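Local coordinates for Carboxylesterase/phospholipase family protein (Francisella tularensis subsp. tularensis, PDB 4F21) that probably hydrolyses carboxylic esters as a serine hydrolase of the carboxylesterase/phospholipase family, with large structural rearrangement facilitating its catalysis, at residues A[119-124]-A[132-137]; A[58-63]-A[238-243]. One frame throughout, in Å; residues are numbered along the deposited sequence.

Interaction 1: A[119-124]-A[132-137]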
ATOM      1  N   LYS A 119       1.725   4.162 -14.330  1.00 26.73           N
ATOM      2  CA  LYS A 119       1.315   3.703 -15.648  1.00 35.08           C
ATOM      3  C   LYS A 119       0.038   2.895 -15.519  1.00 36.13           C
ATOM      4  O   LYS A 119      -0.937   3.154 -16.229  1.00 44.83           O
ATOM      5  CB  LYS A 119       2.414   2.876 -16.320  1.00 45.67           C
ATOM      6  CG  LYS A 119       3.521   3.715 -16.935  1.00 48.60           C
ATOM      7  CD  LYS A 119       4.410   2.883 -17.841  1.00 43.47           C
ATOM      8  CE  LYS A 119       5.371   3.770 -18.619  1.00100.27           C
ATOM      9  NZ  LYS A 119       6.118   3.012 -19.665  1.00128.80           N
ATOM     10  N   LEU A 120       0.040   1.950 -14.578  1.00 40.77           N
ATOM     11  CA  LEU A 120      -1.133   1.126 -14.314  1.00 44.68           C
ATOM     12  C   LEU A 120      -2.340   2.012 -14.049  1.00 62.43           C
ATOM     13  O   LEU A 120      -3.413   1.792 -14.619  1.00 65.59           O
ATOM     14  CB  LEU A 120      -0.891   0.194 -13.124  1.00 76.14           C
ATOM     15  CG  LEU A 120      -0.351  -1.211 -13.405  1.00 96.09           C
ATOM     16  CD1 LEU A 120      -0.024  -1.926 -12.102  1.00 97.68           C
ATOM     17  CD2 LEU A 120      -1.354  -2.014 -14.217  1.00 94.38           C
ATOM     18  N   ILE A 121      -2.157   3.036 -13.214  1.00 58.22           N
ATOM     19  CA  ILE A 121      -3.258   3.938 -12.907  1.00 44.70           C
ATOM     20  C   ILE A 121      -3.680   4.627 -14.193  1.00 41.63           C
ATOM     21  O   ILE A 121      -4.867   4.671 -14.522  1.00 58.07           O
ATOM     22  CB  ILE A 121      -2.880   4.993 -11.852  1.00 49.07           C
ATOM     23  CG1 ILE A 121      -2.397   4.319 -10.568  1.00 32.94           C
ATOM     24  CG2 ILE A 121      -4.071   5.883 -11.550  1.00 56.25           C
ATOM     25  CD1 ILE A 121      -1.917   5.295  -9.523  1.00 22.53           C
ATOM     26  N   ASP A 122      -2.692   5.113 -14.944  1.00 32.07           N
ATOM     27  CA  ASP A 122      -2.952   5.801 -16.201  1.00 48.74           C
ATOM     28  C   ASP A 122      -3.646   4.862 -17.177  1.00 38.32           C
ATOM     29  O   ASP A 122      -4.307   5.306 -18.113  1.00 46.92           O
ATOM     30  CB  ASP A 122      -1.654   6.332 -16.820  1.00 67.76           C
ATOM     31  CG  ASP A 122      -1.201   7.653 -16.210  1.00 55.49           C
ATOM     32  OD1 ASP A 122      -2.049   8.393 -15.660  1.00 28.02           O
ATOM     33  OD2 ASP A 122       0.009   7.959 -16.293  1.00 38.23           O
ATOM     34  N   SER A 123      -3.496   3.561 -16.944  1.00 52.87           N
ATOM     35  CA  SER A 123      -4.094   2.561 -17.814  1.00 41.83           C
ATOM     36  C   SER A 123      -5.541   2.291 -17.417  1.00 41.80           C
ATOM     37  O   SER A 123      -6.370   1.970 -18.268  1.00 31.06           O
ATOM     38  CB  SER A 123      -3.277   1.266 -17.782  1.00 36.34           C
ATOM     39  OG  SER A 123      -3.777   0.321 -18.708  1.00 27.82           O
ATOM     40  N   GLN A 124      -5.840   2.436 -16.127  1.00 46.86           N
ATOM     41  CA  GLN A 124      -7.189   2.189 -15.623  1.00 41.78           C
ATOM     42  C   GLN A 124      -8.083   3.404 -15.823  1.00 51.05           C
ATOM     43  O   GLN A 124      -9.300   3.275 -15.953  1.00 53.66           O
ATOM     44  CB  GLN A 124      -7.156   1.800 -14.143  1.00 46.86           C
ATOM     45  CG  GLN A 124      -6.748   0.361 -13.884  1.00 47.91           C
ATOM     46  CD  GLN A 124      -7.773  -0.633 -14.398  1.00 34.45           C
ATOM     47  OE1 GLN A 124      -8.977  -0.383 -14.344  1.00 44.95           O
ATOM     48  NE2 GLN A 124      -7.298  -1.764 -14.904  1.00 26.80           N
ATOM     49  N   GLU A 132     -10.054   8.648  -8.758  1.00 29.05           N
ATOM     50  CA  GLU A 132     -10.526   8.720  -7.380  1.00 28.16           C
ATOM     51  C   GLU A 132     -11.297   7.462  -7.009  1.00 22.44           C
ATOM     52  O   GLU A 132     -11.742   7.313  -5.870  1.00 13.43           O
ATOM     53  CB  GLU A 132     -11.414   9.949  -7.171  1.00 40.81           C
ATOM     54  CG  GLU A 132     -11.201  11.058  -8.188  1.00 56.79           C
ATOM     55  CD  GLU A 132     -12.088  10.912  -9.408  1.00 57.84           C
ATOM     56  OE1 GLU A 132     -13.327  10.905  -9.242  1.00 47.26           O
ATOM     57  OE2 GLU A 132     -11.546  10.802 -10.532  1.00 37.50           O
ATOM     58  N   ASN A 133     -11.464   6.568  -7.980  1.00 14.67           N
ATOM     59  CA  ASN A 133     -12.168   5.311  -7.762  1.00 36.59           C
ATOM     60  C   ASN A 133     -11.212   4.128  -7.827  1.00 34.17           C
ATOM     61  O   ASN A 133     -11.635   2.978  -7.953  1.00 24.99           O
ATOM     62  CB  ASN A 133     -13.298   5.136  -8.778  1.00 45.11           C
ATOM     63  CG  ASN A 133     -14.306   6.266  -8.730  1.00 41.09           C
ATOM     64  OD1 ASN A 133     -13.940   7.440  -8.652  1.00 56.02           O
ATOM     65  ND2 ASN A 133     -15.586   5.917  -8.764  1.00 22.36           N
ATOM     66  N   ILE A 134      -9.920   4.427  -7.754  1.00 40.23           N
ATOM     67  CA  ILE A 134      -8.891   3.400  -7.671  1.00 40.26           C
ATOM     68  C   ILE A 134      -8.195   3.488  -6.318  1.00 42.58           C
ATOM     69  O   ILE A 134      -7.809   4.572  -5.887  1.00 41.01           O
ATOM     70  CB  ILE A 134      -7.838   3.558  -8.776  1.00 52.85           C
ATOM     71  CG1 ILE A 134      -8.511   3.697 -10.143  1.00 37.61           C
ATOM     72  CG2 ILE A 134      -6.876   2.380  -8.763  1.00 59.39           C
ATOM     73  CD1 ILE A 134      -7.538   3.944 -11.273  1.00 32.19           C
ATOM     74  N   ILE A 135      -8.043   2.346  -5.651  1.00 11.56           N
ATOM     75  CA  ILE A 135      -7.382   2.301  -4.349  1.00 24.99           C
ATOM     76  C   ILE A 135      -6.047   1.560  -4.412  1.00 26.23           C
ATOM     77  O   ILE A 135      -5.971   0.439  -4.914  1.00 42.90           O
ATOM     78  CB  ILE A 135      -8.269   1.628  -3.284  1.00 17.04           C
ATOM     79  CG1 ILE A 135      -9.521   2.460  -3.016  1.00 17.90           C
ATOM     80  CG2 ILE A 135      -7.504   1.429  -1.986  1.00 15.35           C
ATOM     81  CD1 ILE A 135     -10.380   1.895  -1.906  1.00 28.47           C
ATOM     82  N   LEU A 136      -4.997   2.194  -3.896  1.00 27.09           N
ATOM     83  CA  LEU A 136      -3.683   1.563  -3.810  1.00 42.24           C
ATOM     84  C   LEU A 136      -3.462   0.926  -2.438  1.00 59.80           C
ATOM     85  O   LEU A 136      -3.267   1.617  -1.438  1.00 52.32           O
ATOM     86  CB  LEU A 136      -2.575   2.576  -4.108  1.00 23.80           C
ATOM     87  CG  LEU A 136      -2.663   3.278  -5.465  1.00 34.68           C
ATOM     88  CD1 LEU A 136      -1.575   4.331  -5.612  1.00 51.33           C
ATOM     89  CD2 LEU A 136      -2.584   2.261  -6.592  1.00 22.05           C
ATOM     90  N   ALA A 137      -3.500  -0.401  -2.396  1.00 66.24           N
ATOM     91  CA  ALA A 137      -3.255  -1.132  -1.161  1.00 49.30           C
ATOM     92  C   ALA A 137      -1.917  -1.852  -1.249  1.00 73.55           C
ATOM     93  O   ALA A 137      -1.534  -2.335  -2.315  1.00 92.48           O
ATOM     94  CB  ALA A 137      -4.373  -2.125  -0.903  1.00 36.75           C
TER
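Ile134 pushes its CD1 methyl into the flank of helix 111-126, where it is shared by two residues one turn apart. Ile134 CD1 lies 3.6 Å from CB of Gln124 and 4.0 Å from CG2 of Ile121, so the tip of one strand residue meets the root of one helix side chain and the short branch of another. The long branch of Ile134 reaches that far because CG1 stands anti to the carbonyl carbon (chi1 -50°) and the chain runs on extended to CD1. Ile121 divides its two branches between two strand residues: while CG2 serves Ile134, the extended arm of Ile121 ends with CD1 4.0 Å from CD1 of Leu136. At this second point the side chains cross at about a right angle, methyl against methyl.

Polar contacts belong to the surroundings. No hydrogen bond joins the two segments; within the helix, Leu120 O is shared by the amides of Gln124 and Ser123, four and three residues on. Asp122, on the outer side of the helix, makes a salt bridge with Arg155. Backbone bonds bind Ile135 to Cys39 and Ile41 on one neighbouring strand, and Leu136 to Gly159 and Met161 on the other.

Helix segment 119-124 and strand segment 134-137 run nearly antiparallel, at 157°, with their axes 10.6 Å apart at closest approach, as befits a helix laid on a sheet through branched aliphatic residues. This is the helix-to-strand return of an alpha/beta-hydrolase crossover, entering a central strand of the sheet. Leu136 also meets Ala146, Thr149 and Ala150 of the next helix, 144-150. With all four touching residues buried and only carbon meeting carbon, the pairing rests on shape and the exclusion of water, without directional bonds.

Interaction 2: A[58-63]-A[238-243]; sequences NYFDVS and NFIAKT
Val62 straddles the methyl of Ala241, its two branches forming a fork over CB. Val62 CG2 approaches to 3.6 Å of Ala241 CB and CG1 to 3.7 Å, and CG1 also lies 3.8 Å from Ala241 CA, so the fork rests partly on the helix backbone. The chi1 of -166° sets CG1 anti to the backbone N and CG2 anti to the carbonyl carbon, presenting both methyls to the helix. A looser touch lies alongside: CE2 of the Phe60 ring stands 4.3 Å from CD1 of Ile240, which approaches the ring obliquely.

Here the loop between strands 38-44 and 67-72 lies against the last helix, 230-243, of the alpha/beta-hydrolase fold. The loop backbone comes close, the CA atoms of Val62 and Ala241 being 5.9 Å apart, consistent with the small side chain of Ala241.

Farther out, Phe60 also packs on Ser237 and Ile233, about one and two turns earlier in the helix, and Asp61 N gives a weak hydrogen bond to Ser237 OG. Ile240 continues inward to Met161 of the sheet. On the helix itself, Thr243 OG1 donates to Phe239 O at 2.8 Å, with the donor oxygen 33° out of the carbonyl plane. With OG1 turned this way (chi1 55°), Thr243 CG2 sits over the centre of the Phe239 ring, 3.4 Å above its plane, while both residues pack on Pro185.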
ATOM      1  N   ASN A  58     -12.308 -13.453  -1.794  1.00 61.76           N
ATOM      2  CA  ASN A  58     -13.361 -14.285  -1.222  1.00 31.98           C
ATOM      3  C   ASN A  58     -13.513 -14.086   0.282  1.00 40.80           C
ATOM      4  O   ASN A  58     -14.345 -14.736   0.916  1.00 50.91           O
ATOM      5  CB  ASN A  58     -13.103 -15.764  -1.514  1.00 21.94           C
ATOM      6  CG  ASN A  58     -12.021 -15.975  -2.550  1.00 36.30           C
ATOM      7  OD1 ASN A  58     -12.014 -15.332  -3.599  1.00 46.95           O
ATOM      8  ND2 ASN A  58     -11.090 -16.875  -2.255  1.00 24.73           N
ATOM      9  N   TYR A  59     -12.709 -13.190   0.849  1.00 25.07           N
ATOM     10  CA  TYR A  59     -12.693 -12.991   2.295  1.00 14.75           C
ATOM     11  C   TYR A  59     -13.446 -11.744   2.745  1.00 19.82           C
ATOM     12  O   TYR A  59     -13.491 -11.438   3.933  1.00 38.22           O
ATOM     13  CB  TYR A  59     -11.254 -12.961   2.812  1.00 19.75           C
ATOM     14  CG  TYR A  59     -10.567 -14.305   2.739  1.00 24.13           C
ATOM     15  CD1 TYR A  59      -9.983 -14.744   1.560  1.00 34.38           C
ATOM     16  CD2 TYR A  59     -10.515 -15.139   3.844  1.00 41.94           C
ATOM     17  CE1 TYR A  59      -9.359 -15.975   1.486  1.00 35.95           C
ATOM     18  CE2 TYR A  59      -9.892 -16.373   3.780  1.00 52.12           C
ATOM     19  CZ  TYR A  59      -9.316 -16.786   2.598  1.00 29.61           C
ATOM     20  OH  TYR A  59      -8.694 -18.012   2.529  1.00 23.73           O
ATOM     21  N   PHE A  60     -14.059 -11.044   1.799  1.00 31.10           N
ATOM     22  CA  PHE A  60     -14.696  -9.768   2.092  1.00 17.62           C
ATOM     23  C   PHE A  60     -16.218  -9.851   2.093  1.00 29.65           C
ATOM     24  O   PHE A  60     -16.802 -10.771   1.515  1.00 27.42           O
ATOM     25  CB  PHE A  60     -14.227  -8.717   1.087  1.00 41.38           C
ATOM     26  CG  PHE A  60     -12.746  -8.487   1.105  1.00 30.12           C
ATOM     27  CD1 PHE A  60     -12.023  -8.646   2.276  1.00 26.51           C
ATOM     28  CD2 PHE A  60     -12.075  -8.115  -0.045  1.00 19.73           C
ATOM     29  CE1 PHE A  60     -10.661  -8.437   2.301  1.00 36.72           C
ATOM     30  CE2 PHE A  60     -10.709  -7.903  -0.025  1.00 30.65           C
ATOM     31  CZ  PHE A  60     -10.003  -8.063   1.148  1.00 38.23           C
ATOM     32  N   ASP A  61     -16.852  -8.877   2.742  1.00 19.68           N
ATOM     33  CA  ASP A  61     -18.310  -8.825   2.840  1.00 16.77           C
ATOM     34  C   ASP A  61     -18.918  -7.692   2.010  1.00 34.47           C
ATOM     35  O   ASP A  61     -20.105  -7.394   2.143  1.00 34.02           O
ATOM     36  CB  ASP A  61     -18.747  -8.661   4.300  1.00 37.27           C
ATOM     37  CG  ASP A  61     -18.163  -9.719   5.210  1.00 54.16           C
ATOM     38  OD1 ASP A  61     -18.070 -10.888   4.784  1.00 75.61           O
ATOM     39  OD2 ASP A  61     -17.797  -9.382   6.355  1.00 65.25           O
ATOM     40  N   VAL A  62     -18.108  -7.060   1.166  1.00 48.17           N
ATOM     41  CA  VAL A  62     -18.571  -5.934   0.354  1.00 27.12           C
ATOM     42  C   VAL A  62     -18.906  -6.388  -1.052  1.00 24.89           C
ATOM     43  O   VAL A  62     -18.245  -7.273  -1.589  1.00 26.78           O
ATOM     44  CB  VAL A  62     -17.499  -4.844   0.253  1.00 25.36           C
ATOM     45  CG1 VAL A  62     -18.092  -3.550  -0.293  1.00 25.40           C
ATOM     46  CG2 VAL A  62     -16.898  -4.610   1.600  1.00 36.75           C
ATOM     47  N   SER A  63     -19.929  -5.775  -1.643  1.00 42.92           N
ATOM     48  CA  SER A  63     -20.344  -6.104  -3.002  1.00 52.80           C
ATOM     49  C   SER A  63     -19.200  -5.904  -3.992  1.00 69.69           C
ATOM     50  O   SER A  63     -18.687  -4.797  -4.151  1.00 80.88           O
ATOM     51  CB  SER A  63     -21.574  -5.285  -3.418  1.00 31.81           C
ATOM     52  OG  SER A  63     -21.315  -3.891  -3.412  1.00 30.50           O
ATOM     53  N   ASN A 238     -14.395  -3.421   5.202  1.00 48.43           N
ATOM     54  CA  ASN A 238     -15.115  -2.233   5.632  1.00 37.30           C
ATOM     55  C   ASN A 238     -14.523  -0.927   5.089  1.00 31.72           C
ATOM     56  O   ASN A 238     -15.247   0.047   4.883  1.00 28.47           O
ATOM     57  CB  ASN A 238     -15.247  -2.204   7.159  1.00 35.18           C
ATOM     58  CG  ASN A 238     -16.243  -3.228   7.676  1.00 33.28           C
ATOM     59  OD1 ASN A 238     -15.910  -4.084   8.495  1.00 19.89           O
ATOM     60  ND2 ASN A 238     -17.474  -3.148   7.189  1.00 31.10           N
ATOM     61  N   PHE A 239     -13.216  -0.912   4.833  1.00 38.81           N
ATOM     62  CA  PHE A 239     -12.583   0.262   4.232  1.00 34.70           C
ATOM     63  C   PHE A 239     -13.022   0.419   2.785  1.00 26.11           C
ATOM     64  O   PHE A 239     -13.478   1.490   2.385  1.00 43.50           O
ATOM     65  CB  PHE A 239     -11.056   0.185   4.300  1.00 30.37           C
ATOM     66  CG  PHE A 239     -10.359   1.373   3.673  1.00 19.72           C
ATOM     67  CD1 PHE A 239     -10.082   2.507   4.422  1.00 32.04           C
ATOM     68  CD2 PHE A 239      -9.984   1.355   2.339  1.00 22.80           C
ATOM     69  CE1 PHE A 239      -9.440   3.597   3.854  1.00 15.76           C
ATOM     70  CE2 PHE A 239      -9.345   2.442   1.764  1.00  8.19           C
ATOM     71  CZ  PHE A 239      -9.072   3.562   2.524  1.00 24.43           C
ATOM     72  N   ILE A 240     -12.868  -0.645   2.002  1.00 15.98           N
ATOM     73  CA  ILE A 240     -13.335  -0.634   0.615  1.00 10.15           C
ATOM     74  C   ILE A 240     -14.816  -0.240   0.524  1.00 41.90           C
ATOM     75  O   ILE A 240     -15.219   0.506  -0.372  1.00 47.65           O
ATOM     76  CB  ILE A 240     -13.084  -1.992  -0.071  1.00 23.38           C
ATOM     77  CG1 ILE A 240     -11.578  -2.227  -0.226  1.00 44.44           C
ATOM     78  CG2 ILE A 240     -13.781  -2.057  -1.424  1.00 10.60           C
ATOM     79  CD1 ILE A 240     -11.140  -3.640   0.080  1.00 46.74           C
ATOM     80  N   ALA A 241     -15.611  -0.718   1.477  1.00 56.42           N
ATOM     81  CA  ALA A 241     -17.030  -0.373   1.537  1.00 39.17           C
ATOM     82  C   ALA A 241     -17.268   1.106   1.849  1.00 33.89           C
ATOM     83  O   ALA A 241     -18.109   1.747   1.224  1.00 38.62           O
ATOM     84  CB  ALA A 241     -17.745  -1.248   2.558  1.00 16.98           C
ATOM     85  N   LYS A 242     -16.529   1.637   2.821  1.00 37.75           N
ATOM     86  CA  LYS A 242     -16.734   3.007   3.286  1.00 28.25           C
ATOM     87  C   LYS A 242     -16.044   4.053   2.413  1.00 42.58           C
ATOM     88  O   LYS A 242     -16.234   5.255   2.616  1.00 44.26           O
ATOM     89  CB  LYS A 242     -16.264   3.161   4.738  1.00 39.42           C
ATOM     90  CG  LYS A 242     -17.087   2.399   5.772  1.00 69.21           C
ATOM     91  CD  LYS A 242     -18.497   2.953   5.894  1.00107.00           C
ATOM     92  CE  LYS A 242     -19.530   1.960   5.381  1.00120.28           C
ATOM     93  N   THR A 243     -15.237   3.600   1.455  1.00 43.16           N
ATOM     94  CA  THR A 243     -14.548   4.513   0.542  1.00 49.60           C
ATOM     95  C   THR A 243     -15.193   4.524  -0.837  1.00 37.05           C
ATOM     96  O   THR A 243     -15.359   5.579  -1.444  1.00 37.73           O
ATOM     97  CB  THR A 243     -13.054   4.174   0.393  1.00 51.23           C
ATOM     98  OG1 THR A 243     -12.910   2.805  -0.007  1.00 73.17           O
ATOM     99  CG2 THR A 243     -12.328   4.399   1.705  1.00 19.92           C
TER

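From the N terminus, the chain first passes 58-63, in the loop between strands 38-44 and 67-72, whose partner 238-243 comes only in the last helix. Interaction 2 therefore closes a loop of 174 residues. Within it, the chain runs through helix 111-126 and turns back into strand 134-139, where interaction 1 closes a loop of seven residues; the two nest and do not cross. The centres of interactions 1 and 2 lie about 18 Å apart. They nevertheless meet through the sheet: Ile135, between Ile134 and Leu136 of interaction 1, places CD1 3.9 Å from Phe239 CE2, joining the central strand to the C-terminal helix.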